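Local coordinates for protein glycine oxidase (Bacillus cereus ATCC 14579, PDB 7CYX) that probably oxidises glycine with O2 to glyoxylate, hydrogen peroxide and ammonium through a bound FAD, on the route to thiamine diphosphate, at residues A78-K83 / P156-A161; D128-R131 / Y136-E139; F251-K256 / T290-L295. All blocks are in the same frame, centred on the assembly; numbering follows the deposited sequence.

Contact 1 (A78-K83 / P156-A161)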
ATOM      1  N   ALA A  78     -10.196   5.814  -7.434  1.00 62.84           N
ATOM      2  CA  ALA A  78     -11.092   4.647  -7.575  1.00 63.68           C
ATOM      3  C   ALA A  78     -10.717   3.843  -8.816  1.00 59.65           C
ATOM      4  O   ALA A  78     -10.620   2.620  -8.738  1.00 61.40           O
ATOM      5  CB  ALA A  78     -12.540   5.079  -7.651  1.00 64.83           C
ATOM      6  N   VAL A  79     -10.519   4.557  -9.935  1.00 64.87           N
ATOM      7  CA  VAL A  79     -10.154   3.972 -11.233  1.00 61.32           C
ATOM      8  C   VAL A  79      -8.847   3.191 -11.086  1.00 60.66           C
ATOM      9  O   VAL A  79      -8.762   2.060 -11.528  1.00 67.95           O
ATOM     10  CB  VAL A  79     -10.023   5.047 -12.326  1.00 65.10           C
ATOM     11  CG1 VAL A  79      -9.271   4.526 -13.546  1.00 65.96           C
ATOM     12  CG2 VAL A  79     -11.383   5.614 -12.717  1.00 69.53           C
ATOM     13  N   LEU A  80      -7.833   3.832 -10.487  1.00 62.82           N
ATOM     14  CA  LEU A  80      -6.487   3.278 -10.409  1.00 56.40           C
ATOM     15  C   LEU A  80      -6.508   2.011  -9.540  1.00 54.94           C
ATOM     16  O   LEU A  80      -5.995   0.964  -9.943  1.00 52.58           O
ATOM     17  CB  LEU A  80      -5.534   4.338  -9.842  1.00 55.31           C
ATOM     18  CG  LEU A  80      -5.161   5.498 -10.772  1.00 57.94           C
ATOM     19  CD1 LEU A  80      -4.403   6.564 -10.000  1.00 55.28           C
ATOM     20  CD2 LEU A  80      -4.339   5.040 -11.967  1.00 55.05           C
ATOM     21  N   ARG A  81      -7.107   2.115  -8.349  1.00 55.30           N
ATOM     22  CA  ARG A  81      -7.274   0.958  -7.466  1.00 63.94           C
ATOM     23  C   ARG A  81      -7.881  -0.211  -8.262  1.00 62.36           C
ATOM     24  O   ARG A  81      -7.287  -1.292  -8.287  1.00 57.73           O
ATOM     25  CB  ARG A  81      -8.095   1.324  -6.224  1.00 61.95           C
ATOM     26  CG  ARG A  81      -8.594   0.131  -5.420  1.00 67.96           C
ATOM     27  CD  ARG A  81      -7.529  -0.885  -5.007  1.00 74.77           C
ATOM     28  NE  ARG A  81      -7.818  -2.254  -5.453  1.00 81.02           N
ATOM     29  CZ  ARG A  81      -7.529  -3.371  -4.783  1.00 76.38           C
ATOM     30  NH1 ARG A  81      -7.192  -3.314  -3.505  1.00 72.47           N
ATOM     31  NH2 ARG A  81      -7.600  -4.544  -5.393  1.00 78.87           N
ATOM     32  N   GLU A  82      -8.998   0.044  -8.959  1.00 61.47           N
ATOM     33  CA  GLU A  82      -9.757  -0.988  -9.669  1.00 71.83           C
ATOM     34  C   GLU A  82      -8.918  -1.616 -10.783  1.00 64.36           C
ATOM     35  O   GLU A  82      -9.002  -2.806 -11.010  1.00 65.26           O
ATOM     36  CB  GLU A  82     -11.084  -0.443 -10.212  1.00 81.40           C
ATOM     37  CG  GLU A  82     -12.260  -0.762  -9.297  1.00 86.35           C
ATOM     38  CD  GLU A  82     -13.512   0.074  -9.504  1.00 97.15           C
ATOM     39  OE1 GLU A  82     -14.079   0.023 -10.617  1.00 90.81           O
ATOM     40  OE2 GLU A  82     -13.921   0.779  -8.547  1.00 99.62           O
ATOM     41  N   LYS A  83      -8.085  -0.816 -11.440  1.00 57.73           N
ATOM     42  CA  LYS A  83      -7.340  -1.277 -12.577  1.00 54.92           C
ATOM     43  C   LYS A  83      -6.035  -1.965 -12.154  1.00 61.27           C
ATOM     44  O   LYS A  83      -5.612  -2.906 -12.806  1.00 65.49           O
ATOM     45  CB  LYS A  83      -7.054  -0.093 -13.497  1.00 56.18           C
ATOM     46  CG  LYS A  83      -6.493  -0.446 -14.862  1.00 56.89           C
ATOM     47  CD  LYS A  83      -6.048   0.774 -15.628  1.00 58.42           C
ATOM     48  CE  LYS A  83      -5.484   0.471 -16.997  1.00 53.92           C
ATOM     49  NZ  LYS A  83      -5.159   1.730 -17.701  1.00 53.30           N
ATOM     50  N   PRO A 156       4.432   8.145  -3.684  1.00 45.90           N
ATOM     51  CA  PRO A 156       5.000   7.000  -4.397  1.00 44.30           C
ATOM     52  C   PRO A 156       3.928   6.008  -4.877  1.00 43.00           C
ATOM     53  O   PRO A 156       4.147   5.322  -5.845  1.00 50.29           O
ATOM     54  CB  PRO A 156       5.949   6.295  -3.412  1.00 40.62           C
ATOM     55  CG  PRO A 156       5.982   7.167  -2.157  1.00 43.99           C
ATOM     56  CD  PRO A 156       4.953   8.273  -2.316  1.00 46.92           C
ATOM     57  N   GLU A 157       2.804   5.893  -4.163  1.00 49.89           N
ATOM     58  CA  GLU A 157       1.770   4.924  -4.529  1.00 47.48           C
ATOM     59  C   GLU A 157       1.007   5.445  -5.754  1.00 47.14           C
ATOM     60  O   GLU A 157       0.721   4.693  -6.697  1.00 46.95           O
ATOM     61  CB  GLU A 157       0.853   4.630  -3.343  1.00 52.16           C
ATOM     62  CG  GLU A 157       1.483   3.754  -2.270  1.00 59.70           C
ATOM     63  CD  GLU A 157       2.322   2.581  -2.757  1.00 61.32           C
ATOM     64  OE1 GLU A 157       1.759   1.486  -2.940  1.00 57.26           O
ATOM     65  OE2 GLU A 157       3.549   2.767  -2.926  1.00 66.74           O
ATOM     66  N   LEU A 158       0.723   6.749  -5.765  1.00 47.30           N
ATOM     67  CA  LEU A 158       0.078   7.358  -6.898  1.00 43.57           C
ATOM     68  C   LEU A 158       0.982   7.199  -8.123  1.00 49.25           C
ATOM     69  O   LEU A 158       0.516   6.868  -9.215  1.00 45.76           O
ATOM     70  CB  LEU A 158      -0.168   8.832  -6.597  1.00 43.05           C
ATOM     71  CG  LEU A 158      -0.576   9.656  -7.808  1.00 43.26           C
ATOM     72  CD1 LEU A 158      -1.958   9.210  -8.292  1.00 41.96           C
ATOM     73  CD2 LEU A 158      -0.547  11.138  -7.476  1.00 39.44           C
ATOM     74  N   THR A 159       2.278   7.460  -7.922  1.00 43.84           N
ATOM     75  CA  THR A 159       3.251   7.354  -8.968  1.00 47.99           C
ATOM     76  C   THR A 159       3.223   5.934  -9.539  1.00 49.35           C
ATOM     77  O   THR A 159       3.027   5.745 -10.715  1.00 48.74           O
ATOM     78  CB  THR A 159       4.664   7.663  -8.460  1.00 48.01           C
ATOM     79  OG1 THR A 159       4.691   9.018  -8.017  1.00 44.60           O
ATOM     80  CG2 THR A 159       5.718   7.435  -9.517  1.00 49.09           C
ATOM     81  N   LYS A 160       3.444   4.946  -8.667  1.00 53.47           N
ATOM     82  CA  LYS A 160       3.469   3.572  -9.068  1.00 48.68           C
ATOM     83  C   LYS A 160       2.132   3.231  -9.744  1.00 46.90           C
ATOM     84  O   LYS A 160       2.134   2.574 -10.767  1.00 44.72           O
ATOM     85  CB  LYS A 160       3.813   2.688  -7.870  1.00 52.48           C
ATOM     86  CG  LYS A 160       5.273   2.753  -7.430  1.00 56.16           C
ATOM     87  CD  LYS A 160       5.538   2.053  -6.101  1.00 59.74           C
ATOM     88  CE  LYS A 160       6.282   2.886  -5.077  1.00 64.19           C
ATOM     89  NZ  LYS A 160       7.743   2.623  -5.092  1.00 68.48           N
ATOM     90  N   ALA A 161       1.006   3.728  -9.215  1.00 43.78           N
ATOM     91  CA  ALA A 161      -0.297   3.404  -9.795  1.00 49.99           C
ATOM     92  C   ALA A 161      -0.361   3.838 -11.272  1.00 55.41           C
ATOM     93  O   ALA A 161      -0.673   3.014 -12.154  1.00 56.72           O
ATOM     94  CB  ALA A 161      -1.404   4.021  -8.988  1.00 52.54           C
TER
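Leu80 packs one of its two branch methyls against both Leu158 and Ala161, and this purely apolar meeting joins helix 73-84 to helix 155-168. CD1 of Leu80 lies 4.0 Å from Leu158 CD1 and 4.1 Å from Ala161 CB, so a single methyl is shared between two residues that lie almost one helical turn apart. The other branch, Leu80 CD2, comes only as near as 4.2 Å to Ala161 O, a loose brush against the backbone. The two leucine side chains pass at a slant, one methyl of each doing the touching. Leu158 starts out along its own helix surface rather than at its partner, and its first torsion (chi1 168°) sets CG opposite the backbone N; the rest of the chain then carries CD1 over to Leu80. Ala161 points toward Leu80 and ends at CB, and here the backbones come closest, with Leu80 CA 6.2 Å from Ala161 CA.

Ile88, in the loop beyond helix 73-84, touches both Leu158 and Ala161, while His21 of helix 14-25 and Ser165 pack on Leu80. One turn on, Lys83 NZ hydrogen-bonds to Ser165 OG and Ser169 OG, adding a polar tie between the same two helices. Also on helix 73-84, Arg81 leads instead to a salt bridge with Asp87 of the second subunit. From Leu158 the packing continues to Val14, an FAD-binding residue at the start of helix 14-25 in the Rossmann-type part of the fold. The contact is thus a buried junction of three helices, 73-84, 155-168 and 14-25.

Contact 2 (D128-R131 / Y136-E139)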
ATOM      1  N   ASP A 128      -8.553  26.428  21.500  1.00 59.12           N
ATOM      2  CA  ASP A 128      -9.348  25.440  22.223  1.00 57.93           C
ATOM      3  C   ASP A 128     -10.218  24.613  21.260  1.00 53.68           C
ATOM      4  O   ASP A 128     -10.414  23.419  21.479  1.00 57.21           O
ATOM      5  CB  ASP A 128     -10.190  26.119  23.311  1.00 67.72           C
ATOM      6  CG  ASP A 128      -9.393  26.653  24.491  1.00 73.26           C
ATOM      7  OD1 ASP A 128      -8.145  26.469  24.514  1.00 68.09           O
ATOM      8  OD2 ASP A 128     -10.024  27.251  25.383  1.00 79.49           O
ATOM      9  N   HIS A 129     -10.735  25.223  20.188  1.00 58.02           N
ATOM     10  CA  HIS A 129     -11.674  24.519  19.285  1.00 60.34           C
ATOM     11  C   HIS A 129     -10.875  23.522  18.436  1.00 62.19           C
ATOM     12  O   HIS A 129     -11.342  22.386  18.213  1.00 57.12           O
ATOM     13  CB  HIS A 129     -12.573  25.494  18.490  1.00 58.12           C
ATOM     14  CG  HIS A 129     -13.620  26.170  19.325  1.00 64.31           C
ATOM     15  ND1 HIS A 129     -13.929  27.514  19.199  1.00 66.68           N
ATOM     16  CD2 HIS A 129     -14.418  25.702  20.312  1.00 66.63           C
ATOM     17  CE1 HIS A 129     -14.862  27.839  20.068  1.00 59.45           C
ATOM     18  NE2 HIS A 129     -15.176  26.747  20.764  1.00 58.97           N
ATOM     19  N   VAL A 130      -9.654  23.919  18.037  1.00 59.83           N
ATOM     20  CA  VAL A 130      -8.708  23.007  17.362  1.00 64.37           C
ATOM     21  C   VAL A 130      -8.519  21.770  18.249  1.00 63.46           C
ATOM     22  O   VAL A 130      -8.737  20.626  17.825  1.00 61.12           O
ATOM     23  CB  VAL A 130      -7.348  23.677  17.070  1.00 71.84           C
ATOM     24  CG1 VAL A 130      -6.324  22.678  16.544  1.00 73.39           C
ATOM     25  CG2 VAL A 130      -7.463  24.854  16.113  1.00 69.03           C
ATOM     26  N   ARG A 131      -8.156  22.031  19.504  1.00 61.52           N
ATOM     27  CA  ARG A 131      -7.752  20.990  20.444  1.00 63.55           C
ATOM     28  C   ARG A 131      -8.901  20.035  20.782  1.00 61.43           C
ATOM     29  O   ARG A 131      -8.637  18.920  21.228  1.00 55.75           O
ATOM     30  CB  ARG A 131      -7.202  21.623  21.725  1.00 67.70           C
ATOM     31  CG  ARG A 131      -5.685  21.558  21.832  1.00 69.94           C
ATOM     32  CD  ARG A 131      -5.139  22.450  22.929  1.00 67.22           C
ATOM     33  NE  ARG A 131      -4.445  23.564  22.313  1.00 68.29           N
ATOM     34  CZ  ARG A 131      -4.811  24.831  22.412  1.00 63.93           C
ATOM     35  NH1 ARG A 131      -5.750  25.177  23.278  1.00 57.54           N
ATOM     36  NH2 ARG A 131      -4.236  25.734  21.637  1.00 51.68           N
ATOM     37  N   TYR A 136      -4.102  16.047  20.704  1.00 58.40           N
ATOM     38  CA  TYR A 136      -2.665  15.938  21.024  1.00 56.02           C
ATOM     39  C   TYR A 136      -1.932  17.233  20.649  1.00 53.45           C
ATOM     40  O   TYR A 136      -0.740  17.374  20.928  1.00 57.70           O
ATOM     41  CB  TYR A 136      -2.043  14.695  20.394  1.00 51.10           C
ATOM     42  CG  TYR A 136      -2.454  13.393  21.040  1.00 51.57           C
ATOM     43  CD1 TYR A 136      -1.760  12.881  22.125  1.00 47.96           C
ATOM     44  CD2 TYR A 136      -3.526  12.666  20.552  1.00 47.77           C
ATOM     45  CE1 TYR A 136      -2.109  11.672  22.696  1.00 47.63           C
ATOM     46  CE2 TYR A 136      -3.909  11.470  21.131  1.00 48.72           C
ATOM     47  CZ  TYR A 136      -3.199  10.972  22.212  1.00 51.70           C
ATOM     48  OH  TYR A 136      -3.567   9.783  22.781  1.00 55.33           O
ATOM     49  N   LEU A 137      -2.647  18.198  20.066  1.00 46.90           N
ATOM     50  CA  LEU A 137      -1.995  19.397  19.600  1.00 50.64           C
ATOM     51  C   LEU A 137      -1.672  20.284  20.803  1.00 52.41           C
ATOM     52  O   LEU A 137      -2.387  20.279  21.793  1.00 61.52           O
ATOM     53  CB  LEU A 137      -2.849  20.109  18.550  1.00 48.69           C
ATOM     54  CG  LEU A 137      -2.647  19.619  17.118  1.00 51.17           C
ATOM     55  CD1 LEU A 137      -3.711  20.160  16.168  1.00 50.22           C
ATOM     56  CD2 LEU A 137      -1.268  19.991  16.604  1.00 48.70           C
ATOM     57  N   SER A 138      -0.533  20.975  20.693  1.00 57.84           N
ATOM     58  CA  SER A 138       0.077  21.824  21.721  1.00 55.25           C
ATOM     59  C   SER A 138      -0.920  22.857  22.244  1.00 55.01           C
ATOM     60  O   SER A 138      -1.689  23.407  21.474  1.00 47.99           O
ATOM     61  CB  SER A 138       1.288  22.523  21.150  1.00 58.88           C
ATOM     62  OG  SER A 138       1.734  23.591  21.982  1.00 65.04           O
ATOM     63  N   GLU A 139      -0.809  23.164  23.541  1.00 60.57           N
ATOM     64  CA  GLU A 139      -1.482  24.312  24.150  1.00 62.30           C
ATOM     65  C   GLU A 139      -0.960  25.627  23.545  1.00 61.89           C
ATOM     66  O   GLU A 139      -1.613  26.658  23.685  1.00 58.31           O
ATOM     67  CB  GLU A 139      -1.328  24.283  25.674  1.00 60.04           C
ATOM     68  CG  GLU A 139      -2.124  23.169  26.344  1.00 64.34           C
ATOM     69  CD  GLU A 139      -3.639  23.370  26.403  1.00 70.94           C
ATOM     70  OE1 GLU A 139      -4.323  22.511  26.987  1.00 69.50           O
ATOM     71  OE2 GLU A 139      -4.141  24.397  25.886  1.00 70.62           O
TER
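Arg131 meets Glu139 from an unexpected direction: the carboxylate oxygen OE2 stands over one face of the guanidinium, 3.2 Å from NH1, and no N-H of the arginine points at it. The pair is a salt bridge by charge alone, with the two flat groups turned 41° from each other. It belongs to a salt-bridge network of Asp128, Arg131 and Glu139 that ties helix 127-133 to the loop leading into strand 143-147, the neighbour of edge strand 123-126 in the eight-stranded mixed sheet. Asp128, three residues back on the same helix, takes an in-plane position at the guanidinium edge, as Leu137 O also does, its OD1 3.0 Å from NH1 of Arg131. NH1 is thus shared by two acids, one in plane and one over the face, whose oxygens Asp128 OD1 and Glu139 OE2 are 4.7 Å apart, and the positive group would be expected to offset their mutual repulsion.

A bend at the third torsion of Arg131 (chi3 -109°) turns the guanidinium toward the loop backbone. There NE donates to Ser138 O at 2.9 Å, from above the carbonyl plane rather than along a lone pair. The hydroxyl of Ser138 is engaged with the amide of Ser140, within the same loop. Beside it the buried Val130 and Leu137 point toward each other's segments, and their methyls CG1 and CD1 meet at 3.6 Å.

Contact 3 (F251-K256 / T290-L295)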
ATOM      1  N   PHE A 251       5.982  24.208   6.930  1.00 45.92           N
ATOM      2  CA  PHE A 251       6.322  23.034   7.764  1.00 44.04           C
ATOM      3  C   PHE A 251       5.062  22.195   7.971  1.00 47.78           C
ATOM      4  O   PHE A 251       3.987  22.741   8.183  1.00 45.33           O
ATOM      5  CB  PHE A 251       6.929  23.488   9.084  1.00 46.61           C
ATOM      6  CG  PHE A 251       7.494  22.386   9.937  1.00 49.76           C
ATOM      7  CD1 PHE A 251       8.783  21.940   9.750  1.00 54.08           C
ATOM      8  CD2 PHE A 251       6.746  21.813  10.939  1.00 47.97           C
ATOM      9  CE1 PHE A 251       9.306  20.935  10.539  1.00 52.94           C
ATOM     10  CE2 PHE A 251       7.269  20.812  11.729  1.00 44.01           C
ATOM     11  CZ  PHE A 251       8.548  20.372  11.525  1.00 51.07           C
ATOM     12  N   TYR A 252       5.202  20.878   7.924  1.00 44.33           N
ATOM     13  CA  TYR A 252       3.984  20.059   8.062  1.00 43.87           C
ATOM     14  C   TYR A 252       4.234  18.782   8.844  1.00 43.02           C
ATOM     15  O   TYR A 252       5.330  18.268   8.879  1.00 47.72           O
ATOM     16  CB  TYR A 252       3.496  19.636   6.682  1.00 47.77           C
ATOM     17  CG  TYR A 252       4.553  18.950   5.868  1.00 50.71           C
ATOM     18  CD1 TYR A 252       4.824  17.611   6.050  1.00 51.40           C
ATOM     19  CD2 TYR A 252       5.305  19.644   4.947  1.00 50.81           C
ATOM     20  CE1 TYR A 252       5.807  16.974   5.325  1.00 54.71           C
ATOM     21  CE2 TYR A 252       6.289  19.022   4.207  1.00 53.79           C
ATOM     22  CZ  TYR A 252       6.541  17.683   4.399  1.00 58.62           C
ATOM     23  OH  TYR A 252       7.505  17.058   3.680  1.00 60.44           O
ATOM     24  N   ILE A 253       3.163  18.333   9.474  1.00 41.59           N
ATOM     25  CA  ILE A 253       3.094  17.034  10.176  1.00 44.04           C
ATOM     26  C   ILE A 253       1.924  16.348   9.494  1.00 47.52           C
ATOM     27  O   ILE A 253       0.867  16.930   9.450  1.00 52.08           O
ATOM     28  CB  ILE A 253       2.848  17.193  11.679  1.00 41.61           C
ATOM     29  CG1 ILE A 253       3.869  18.124  12.326  1.00 41.11           C
ATOM     30  CG2 ILE A 253       2.831  15.835  12.344  1.00 41.00           C
ATOM     31  CD1 ILE A 253       3.865  18.072  13.822  1.00 40.23           C
ATOM     32  N   THR A 254       2.137  15.183   8.921  1.00 47.58           N
ATOM     33  CA  THR A 254       0.991  14.562   8.245  1.00 52.44           C
ATOM     34  C   THR A 254       0.868  13.105   8.637  1.00 51.26           C
ATOM     35  O   THR A 254       1.877  12.434   8.694  1.00 44.18           O
ATOM     36  CB  THR A 254       1.194  14.524   6.734  1.00 56.11           C
ATOM     37  OG1 THR A 254       1.123  15.876   6.324  1.00 73.07           O
ATOM     38  CG2 THR A 254       0.113  13.761   6.012  1.00 59.21           C
ATOM     39  N   PRO A 255      -0.337  12.637   8.983  1.00 52.58           N
ATOM     40  CA  PRO A 255      -0.562  11.202   9.139  1.00 54.36           C
ATOM     41  C   PRO A 255      -0.492  10.500   7.778  1.00 57.24           C
ATOM     42  O   PRO A 255      -0.718  11.146   6.757  1.00 63.24           O
ATOM     43  CB  PRO A 255      -1.991  11.090   9.687  1.00 50.59           C
ATOM     44  CG  PRO A 255      -2.660  12.358   9.184  1.00 59.22           C
ATOM     45  CD  PRO A 255      -1.566  13.418   9.219  1.00 55.60           C
ATOM     46  N   LYS A 256      -0.176   9.200   7.802  1.00 53.10           N
ATOM     47  CA  LYS A 256      -0.318   8.298   6.676  1.00 52.67           C
ATOM     48  C   LYS A 256      -0.861   6.958   7.194  1.00 52.67           C
ATOM     49  O   LYS A 256      -0.705   6.666   8.377  1.00 52.80           O
ATOM     50  CB  LYS A 256       1.027   8.096   5.968  1.00 53.81           C
ATOM     51  CG  LYS A 256       1.612   9.343   5.324  1.00 58.16           C
ATOM     52  CD  LYS A 256       0.771   9.856   4.182  1.00 60.84           C
ATOM     53  CE  LYS A 256       1.345  11.094   3.526  1.00 57.25           C
ATOM     54  NZ  LYS A 256       0.400  11.657   2.533  1.00 57.30           N
ATOM     55  N   THR A 290       6.990  21.457  19.396  1.00 46.55           N
ATOM     56  CA  THR A 290       6.225  22.637  19.813  1.00 54.46           C
ATOM     57  C   THR A 290       4.768  22.576  19.303  1.00 59.94           C
ATOM     58  O   THR A 290       3.912  23.272  19.838  1.00 56.51           O
ATOM     59  CB  THR A 290       6.840  23.955  19.321  1.00 48.53           C
ATOM     60  OG1 THR A 290       6.524  24.029  17.936  1.00 48.49           O
ATOM     61  CG2 THR A 290       8.336  24.090  19.519  1.00 46.56           C
ATOM     62  N   ILE A 291       4.511  21.794  18.244  1.00 60.01           N
ATOM     63  CA  ILE A 291       3.184  21.640  17.639  1.00 55.48           C
ATOM     64  C   ILE A 291       2.463  20.448  18.284  1.00 56.49           C
ATOM     65  O   ILE A 291       1.231  20.484  18.467  1.00 58.49           O
ATOM     66  CB  ILE A 291       3.273  21.459  16.110  1.00 52.81           C
ATOM     67  CG1 ILE A 291       3.515  22.774  15.369  1.00 59.65           C
ATOM     68  CG2 ILE A 291       2.028  20.776  15.561  1.00 53.75           C
ATOM     69  CD1 ILE A 291       4.881  23.363  15.540  1.00 62.06           C
ATOM     70  N   LEU A 292       3.222  19.392  18.591  1.00 46.99           N
ATOM     71  CA  LEU A 292       2.669  18.062  18.862  1.00 49.73           C
ATOM     72  C   LEU A 292       3.655  17.303  19.743  1.00 49.58           C
ATOM     73  O   LEU A 292       4.394  16.446  19.261  1.00 51.97           O
ATOM     74  CB  LEU A 292       2.433  17.327  17.535  1.00 49.15           C
ATOM     75  CG  LEU A 292       1.276  16.338  17.502  1.00 51.04           C
ATOM     76  CD1 LEU A 292       1.295  15.500  16.224  1.00 55.89           C
ATOM     77  CD2 LEU A 292       1.302  15.444  18.715  1.00 60.80           C
ATOM     78  N   PRO A 293       3.674  17.606  21.057  1.00 52.98           N
ATOM     79  CA  PRO A 293       4.685  17.082  21.975  1.00 51.10           C
ATOM     80  C   PRO A 293       4.752  15.550  22.086  1.00 49.49           C
ATOM     81  O   PRO A 293       5.830  14.992  22.272  1.00 53.13           O
ATOM     82  CB  PRO A 293       4.281  17.660  23.337  1.00 51.65           C
ATOM     83  CG  PRO A 293       3.442  18.874  23.009  1.00 60.64           C
ATOM     84  CD  PRO A 293       2.737  18.528  21.715  1.00 58.90           C
ATOM     85  N   ALA A 294       3.617  14.866  21.967  1.00 46.58           N
ATOM     86  CA  ALA A 294       3.629  13.417  22.092  1.00 49.42           C
ATOM     87  C   ALA A 294       4.589  12.767  21.079  1.00 50.26           C
ATOM     88  O   ALA A 294       4.870  11.582  21.218  1.00 42.48           O
ATOM     89  CB  ALA A 294       2.244  12.849  21.934  1.00 49.40           C
ATOM     90  N   LEU A 295       5.073  13.508  20.065  1.00 46.84           N
ATOM     91  CA  LEU A 295       5.969  12.925  19.064  1.00 50.70           C
ATOM     92  C   LEU A 295       7.324  12.573  19.699  1.00 52.34           C
ATOM     93  O   LEU A 295       8.113  11.865  19.090  1.00 52.95           O
ATOM     94  CB  LEU A 295       6.153  13.875  17.880  1.00 47.61           C
ATOM     95  CG  LEU A 295       5.036  13.870  16.838  1.00 51.55           C
ATOM     96  CD1 LEU A 295       5.188  15.046  15.880  1.00 47.41           C
ATOM     97  CD2 LEU A 295       5.000  12.557  16.059  1.00 50.33           C
TER
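Ile253 meets Ile291, Leu292 and Leu295 through aliphatic carbons, and no flat group is sandwiched between the two segments. The nearest ring is that of Phe251, which starts toward the other segment but stops short, CE2 lying 5.2 Å from Ile291 CD1; it packs instead on Ile284 and Arg287 of helix 278-291 and on Ile263. Tyr252, whose side chain leaves the other side of the strand, touches the FAD.

The methyl at the end of Ile253 does most of the work. Its CD1 is 3.7 Å from Ile291 CG2, 4.0 Å from Leu292 CB and 3.9 Å from Leu295 CD1, so three residues of 290-295, from the end of helix 278-291 to the 3-10 segment after it, meet at one carbon. The nearly extended second torsion of Ile253 (chi2 -167°) holds this methyl well out from the strand. Toward Leu295 the approach is tip to tip, whereas Ile291 slides past in the opposite direction, offering its shorter branch. Leu292 lies across Ile253, its CB at the terminal methyl and its CD1 4.2 Å from Ile253 CG2.

Ala288 of helix 278-291 touches both Ile253 and Leu295 and extends the buried cluster. Strand 251-256 runs between antiparallel partners 246-248 and 260-269; the end of helix 278-291 and the turn after it pack on one face of this sheet, opposite the side toward which Tyr252, a residue of the FAD pocket, directs its side chain.

Contacts 2 and 3 are neighbours, their centres 12 Å apart, and they touch directly: Ser138 N probably hydrogen-bonds to Ile291 O at 2.9 Å, and Leu137 and Tyr136 pack on Ile291 and Leu292. This ties the loop of contact 2 to the turn of contact 3. Contact 1 stands apart, its centre 35 Å from that of contact 2 and 27 Å from that of contact 3, although nearest atoms of contacts 1 and 3 come within about 7 Å. Contact 1 nears the FAD through Leu158 (side chain about 8 Å from it); contact 3 holds Tyr252, which touches it, while the Ile253 side chain is about 12 Å away. Contact 2 lies away from the FAD-binding residues.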